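Local coordinates for beta-galactosidase (PDB 3TTY), which hydrolyses terminal beta-galactosidic bonds, releasing galactose, as a trimeric glycoside hydrolase with a TIM-barrel catalytic domain, at residues A[323-329]-A[666-670]; A[473-479]-A[577-581]. One frame throughout, in Å; residues are numbered along the deposited sequence.

Interaction 1. Residues A[323-329]-A[666-670]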
loop_
_atom_site.group_PDB
_atom_site.type_symbol
_atom_site.label_atom_id
_atom_site.label_comp_id
_atom_site.label_asym_id
_atom_site.label_seq_id
_atom_site.Cartn_x
_atom_site.Cartn_y
_atom_site.Cartn_z
ATOM N N ARG A 323 -22.669 22.380 5.139
ATOM C CA ARG A 323 -23.179 23.652 4.639
ATOM C C ARG A 323 -24.407 24.071 5.444
ATOM O O ARG A 323 -25.036 23.250 6.114
ATOM C CB ARG A 323 -23.552 23.580 3.142
ATOM C CG ARG A 323 -22.584 22.868 2.216
ATOM C CD ARG A 323 -21.304 23.611 1.897
ATOM N NE ARG A 323 -20.202 23.058 2.670
ATOM C CZ ARG A 323 -18.913 23.131 2.342
ATOM N NH1 ARG A 323 -18.528 23.731 1.231
ATOM N NH2 ARG A 323 -18.001 22.586 3.140
ATOM N N PRO A 324 -24.762 25.363 5.376
ATOM C CA PRO A 324 -25.903 25.892 6.127
ATOM C C PRO A 324 -27.149 25.017 6.003
ATOM O O PRO A 324 -27.549 24.697 4.891
ATOM C CB PRO A 324 -26.144 27.254 5.463
ATOM C CG PRO A 324 -24.796 27.678 5.017
ATOM C CD PRO A 324 -24.062 26.419 4.620
ATOM N N GLY A 325 -27.748 24.652 7.135
ATOM C CA GLY A 325 -28.958 23.854 7.143
ATOM C C GLY A 325 -28.723 22.346 7.062
ATOM O O GLY A 325 -29.635 21.558 7.319
ATOM N N VAL A 326 -27.505 21.935 6.714
ATOM C CA VAL A 326 -27.249 20.515 6.504
ATOM C C VAL A 326 -27.245 19.750 7.820
ATOM O O VAL A 326 -27.770 18.644 7.896
ATOM C CB VAL A 326 -25.972 20.264 5.685
ATOM C CG1 VAL A 326 -25.561 18.797 5.749
ATOM C CG2 VAL A 326 -26.204 20.685 4.244
ATOM N N MET A 327 -26.677 20.349 8.854
ATOM C CA MET A 327 -26.701 19.738 10.178
ATOM C C MET A 327 -28.146 19.432 10.572
ATOM O O MET A 327 -28.450 18.355 11.102
ATOM C CB MET A 327 -26.019 20.656 11.203
ATOM C CG MET A 327 -25.871 20.075 12.613
ATOM S SD MET A 327 -27.417 20.038 13.548
ATOM C CE MET A 327 -27.773 21.796 13.632
ATOM N N ARG A 328 -29.040 20.372 10.281
ATOM C CA ARG A 328 -30.466 20.205 10.579
ATOM C C ARG A 328 -31.110 19.120 9.706
ATOM O O ARG A 328 -31.857 18.279 10.200
ATOM C CB ARG A 328 -31.192 21.532 10.390
ATOM C CG ARG A 328 -32.679 21.502 10.653
ATOM C CD ARG A 328 -33.179 22.932 10.602
ATOM N NE ARG A 328 -34.622 23.063 10.751
ATOM C CZ ARG A 328 -35.478 23.043 9.733
ATOM N NH1 ARG A 328 -35.036 22.874 8.495
ATOM N NH2 ARG A 328 -36.778 23.185 9.953
ATOM N N LEU A 329 -30.814 19.160 8.408
ATOM C CA LEU A 329 -31.271 18.146 7.454
ATOM C C LEU A 329 -30.971 16.736 7.961
ATOM O O LEU A 329 -31.860 15.896 8.064
ATOM C CB LEU A 329 -30.562 18.335 6.113
ATOM C CG LEU A 329 -31.310 18.177 4.788
ATOM C CD1 LEU A 329 -30.340 17.725 3.710
ATOM C CD2 LEU A 329 -32.493 17.228 4.872
ATOM N N ALA A 666 -34.135 24.797 -0.236
ATOM C CA ALA A 666 -32.875 24.073 -0.215
ATOM C C ALA A 666 -32.613 23.576 1.201
ATOM O O ALA A 666 -32.824 24.305 2.160
ATOM C CB ALA A 666 -31.724 24.982 -0.681
ATOM N N ARG A 667 -32.154 22.332 1.324
ATOM C CA ARG A 667 -31.836 21.733 2.621
ATOM C C ARG A 667 -33.029 21.674 3.566
ATOM O O ARG A 667 -32.866 21.433 4.763
ATOM C CB ARG A 667 -30.702 22.499 3.302
ATOM C CG ARG A 667 -29.315 22.042 2.906
ATOM C CD ARG A 667 -28.923 22.487 1.513
ATOM N NE ARG A 667 -27.837 21.649 1.009
ATOM C CZ ARG A 667 -26.663 22.094 0.576
ATOM N NH1 ARG A 667 -26.396 23.392 0.556
ATOM N NH2 ARG A 667 -25.758 21.224 0.149
ATOM N N GLY A 668 -34.225 21.887 3.029
ATOM C CA GLY A 668 -35.402 22.064 3.860
ATOM C C GLY A 668 -35.954 20.771 4.423
ATOM O O GLY A 668 -35.671 19.691 3.914
ATOM N N VAL A 669 -36.744 20.889 5.484
ATOM C CA VAL A 669 -37.403 19.742 6.092
ATOM C C VAL A 669 -38.838 20.131 6.423
ATOM O O VAL A 669 -39.080 21.189 7.003
ATOM C CB VAL A 669 -36.694 19.291 7.401
ATOM C CG1 VAL A 669 -37.479 18.192 8.102
ATOM C CG2 VAL A 669 -35.271 18.835 7.116
ATOM N N MET A 670 -39.781 19.277 6.037
ATOM C CA MET A 670 -41.166 19.423 6.446
ATOM C C MET A 670 -41.577 18.109 7.083
ATOM O O MET A 670 -41.093 17.044 6.705
ATOM C CB MET A 670 -42.064 19.719 5.241
ATOM C CG MET A 670 -41.555 20.848 4.333
ATOM S SD MET A 670 -42.502 21.047 2.805
ATOM C CE MET A 670 -44.127 21.371 3.483
HETATM O O HOH W 1 -27.484 25.386 2.358
HETATM O O HOH W 2 -32.454 22.385 7.255
HETATM O O HOH W 3 -36.992 23.885 6.422
#
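Val326 and Arg667 make the tight half of this contact, where the start of helix 326-336 of the TIM barrel meets the turn leading into strand 669-674 of the C-terminal beta domain. The Val326 methyl CG2 sits 3.6 Å from Arg667 CG and lies over one face of the guanidinium, offset toward its rim; a bend at chi2 (74°) folds the arginine chain around it. Arg323 runs alongside Arg667 in the same direction, but its own guanidinium turns away to Asp518 and Asp564 of the second subunit. Further along, Leu329 sets CG 3.6 Å from Arg667 O, while its CD2 packs 3.9 Å from Val669 CG2.

The other side is wet. No direct hydrogen bond joins the segments; three waters do the bridging. One donates a hydrogen bond to Pro324 O (2.6 Å) and accepts from Arg667 NH1. A second donates to Gly325 O, at the helix N-cap, and to Arg667 O (2.7 Å), while accepting from Arg328 NH1 in the guanidinium plane. The third accepts from Arg328 NH1 and from Val669 N (3.1 Å). The extended Arg328 chain reaches across to these last two waters, its NH2 in a salt bridge with Glu382. Between these two segments, then, the direct touches are van der Waals and the polar links run through water, while the charged ends of Arg323 and Arg328 have acidic partners elsewhere.

Interaction 2. Residues A[473-479]-A[577-581]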
loop_
_atom_site.group_PDB
_atom_site.type_symbol
_atom_site.label_atom_id
_atom_site.label_comp_id
_atom_site.label_asym_id
_atom_site.label_seq_id
_atom_site.Cartn_x
_atom_site.Cartn_y
_atom_site.Cartn_z
ATOM N N GLU A 473 -40.130 -19.792 2.032
ATOM C CA GLU A 473 -41.135 -20.597 1.351
ATOM C C GLU A 473 -42.515 -20.321 1.942
ATOM O O GLU A 473 -43.485 -20.099 1.217
ATOM C CB GLU A 473 -40.802 -22.081 1.440
ATOM C CG GLU A 473 -39.771 -22.546 0.425
ATOM C CD GLU A 473 -39.105 -23.853 0.829
ATOM O OE1 GLU A 473 -39.425 -24.378 1.920
ATOM O OE2 GLU A 473 -38.258 -24.356 0.058
ATOM N N ARG A 474 -42.608 -20.308 3.264
ATOM C CA ARG A 474 -43.890 -20.015 3.899
ATOM C C ARG A 474 -44.395 -18.588 3.600
ATOM O O ARG A 474 -45.575 -18.390 3.308
ATOM C CB ARG A 474 -43.819 -20.264 5.399
ATOM C CG ARG A 474 -45.163 -20.278 6.077
ATOM C CD ARG A 474 -45.072 -21.003 7.402
ATOM N NE ARG A 474 -44.496 -22.335 7.229
ATOM C CZ ARG A 474 -43.272 -22.680 7.620
ATOM N NH1 ARG A 474 -42.487 -21.787 8.225
ATOM N NH2 ARG A 474 -42.839 -23.925 7.415
ATOM N N PHE A 475 -43.493 -17.610 3.664
ATOM C CA PHE A 475 -43.813 -16.221 3.306
ATOM C C PHE A 475 -44.336 -16.113 1.874
ATOM O O PHE A 475 -45.387 -15.515 1.625
ATOM C CB PHE A 475 -42.586 -15.321 3.490
ATOM C CG PHE A 475 -42.708 -13.970 2.826
ATOM C CD1 PHE A 475 -43.489 -12.969 3.391
ATOM C CD2 PHE A 475 -42.017 -13.693 1.651
ATOM C CE1 PHE A 475 -43.598 -11.721 2.779
ATOM C CE2 PHE A 475 -42.119 -12.448 1.039
ATOM C CZ PHE A 475 -42.913 -11.466 1.607
ATOM N N VAL A 476 -43.618 -16.717 0.937
ATOM C CA VAL A 476 -43.989 -16.636 -0.468
ATOM C C VAL A 476 -45.287 -17.392 -0.773
ATOM O O VAL A 476 -46.141 -16.894 -1.503
ATOM C CB VAL A 476 -42.862 -17.146 -1.382
ATOM C CG1 VAL A 476 -43.303 -17.129 -2.839
ATOM C CG2 VAL A 476 -41.590 -16.314 -1.178
ATOM N N ALA A 477 -45.438 -18.586 -0.214
ATOM C CA ALA A 477 -46.633 -19.387 -0.457
ATOM C C ALA A 477 -47.899 -18.694 0.053
ATOM O O ALA A 477 -48.982 -18.871 -0.519
ATOM C CB ALA A 477 -46.495 -20.771 0.173
ATOM N N GLN A 478 -47.760 -17.906 1.121
ATOM C CA GLN A 478 -48.901 -17.189 1.680
ATOM C C GLN A 478 -49.248 -15.946 0.878
ATOM O O GLN A 478 -50.239 -15.279 1.163
ATOM C CB GLN A 478 -48.670 -16.823 3.147
ATOM C CG GLN A 478 -48.667 -18.024 4.093
ATOM C CD GLN A 478 -48.843 -17.624 5.553
ATOM O OE1 GLN A 478 -47.865 -17.405 6.274
ATOM N NE2 GLN A 478 -50.099 -17.526 5.994
ATOM N N GLY A 479 -48.431 -15.628 -0.118
ATOM C CA GLY A 479 -48.750 -14.535 -1.015
ATOM C C GLY A 479 -47.706 -13.438 -1.165
ATOM O O GLY A 479 -47.903 -12.502 -1.943
ATOM N N PHE A 577 -45.356 -19.418 -6.733
ATOM C CA PHE A 577 -45.127 -20.378 -5.671
ATOM C C PHE A 577 -46.213 -20.169 -4.632
ATOM O O PHE A 577 -46.148 -19.235 -3.838
ATOM C CB PHE A 577 -43.717 -20.163 -5.085
ATOM C CG PHE A 577 -43.266 -21.237 -4.130
ATOM C CD1 PHE A 577 -42.603 -22.359 -4.591
ATOM C CD2 PHE A 577 -43.474 -21.107 -2.761
ATOM C CE1 PHE A 577 -42.175 -23.357 -3.712
ATOM C CE2 PHE A 577 -43.049 -22.098 -1.876
ATOM C CZ PHE A 577 -42.393 -23.223 -2.359
ATOM N N GLY A 578 -47.222 -21.036 -4.643
ATOM C CA GLY A 578 -48.418 -20.800 -3.858
ATOM C C GLY A 578 -49.065 -19.518 -4.361
ATOM O O GLY A 578 -49.093 -19.267 -5.562
ATOM N N ASN A 579 -49.573 -18.697 -3.447
ATOM C CA ASN A 579 -50.163 -17.416 -3.831
ATOM C C ASN A 579 -49.147 -16.295 -4.095
ATOM O O ASN A 579 -49.521 -15.220 -4.551
ATOM C CB ASN A 579 -51.195 -16.977 -2.794
ATOM C CG ASN A 579 -52.347 -17.966 -2.673
ATOM O OD1 ASN A 579 -52.595 -18.533 -1.602
ATOM N ND2 ASN A 579 -53.055 -18.182 -3.778
ATOM N N GLY A 580 -47.870 -16.562 -3.826
ATOM C CA GLY A 580 -46.805 -15.581 -4.002
ATOM C C GLY A 580 -45.939 -15.764 -5.240
ATOM O O GLY A 580 -46.279 -16.534 -6.138
ATOM N N GLN A 581 -44.813 -15.056 -5.274
ATOM C CA GLN A 581 -43.950 -14.956 -6.452
ATOM C C GLN A 581 -42.532 -14.798 -5.962
ATOM O O GLN A 581 -42.301 -14.146 -4.945
ATOM C CB GLN A 581 -44.222 -13.657 -7.221
ATOM C CG GLN A 581 -45.592 -13.461 -7.766
ATOM C CD GLN A 581 -46.618 -13.138 -6.719
ATOM O OE1 GLN A 581 -47.649 -13.789 -6.655
ATOM N NE2 GLN A 581 -46.361 -12.121 -5.908
#
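The Phe577 ring meets helix 468-477 along its rim: Glu473 O and Ala477 N stand at the edge, near the ring plane, with Phe577 CE2 3.7 Å from Glu473 O. Val476 CG1 approaches the ring obliquely. Within the trimerisation domain, this joins a Schellman motif with Gly479 at positive phi, at the end of the helix, to the type II' turn Phe577-Gly580 of a beta hairpin in the mixed sheet. With CG anti to the backbone N (chi1 -170°), Phe577 brings its ring back along the last helical turn, where CZ comes 3.9 Å from Glu473 CG and CE2 lies 4.2 Å from Ala477 CB; Val509 of helix 507-510 also touches the ring. Were the Phe577 ring cut back to an alanine here, a gap would be likely to open beside CB and CG of Glu473, with Val509 and the Ala477 methyl losing this partner.

Behind the ring the two backbones come close enough to restrict the side chains. A CB on Gly578 would clash with Ala477 CA, and one on Gly580 with Val476 O. Val476 O accepts one of the motif's bonds, from Gly479 N, and also receives a CA-H...O contact from Gly580 CA at 2.9 Å. A second such contact runs from Ala477 CA to Phe577 O. One conventional hydrogen bond crosses the interface: Asn579 N to Ala477 O, 3.0 Å long and 157° at the hydrogen, with the donor 36° out of the carbonyl plane.

How the interactions relate
The two contacts lie far apart, with centres 43 Å and nearest atoms about 29 Å from each other, and share no helix, strand or sheet. Along the chain the order is 323-329, 473-479, 577-581, 666-670, so interaction 2 falls wholly between the two halves of interaction 1. Interaction 1 is interdomain, bringing helix 326-336 of the TIM barrel against strand 669-674 of the five-stranded antiparallel C-terminal sheet. Both segments of interaction 2 belong to the trimerisation domain, where a helix is joined to the mixed sheet. One contact thus bears on how domains are placed, the other on how a single domain is packed.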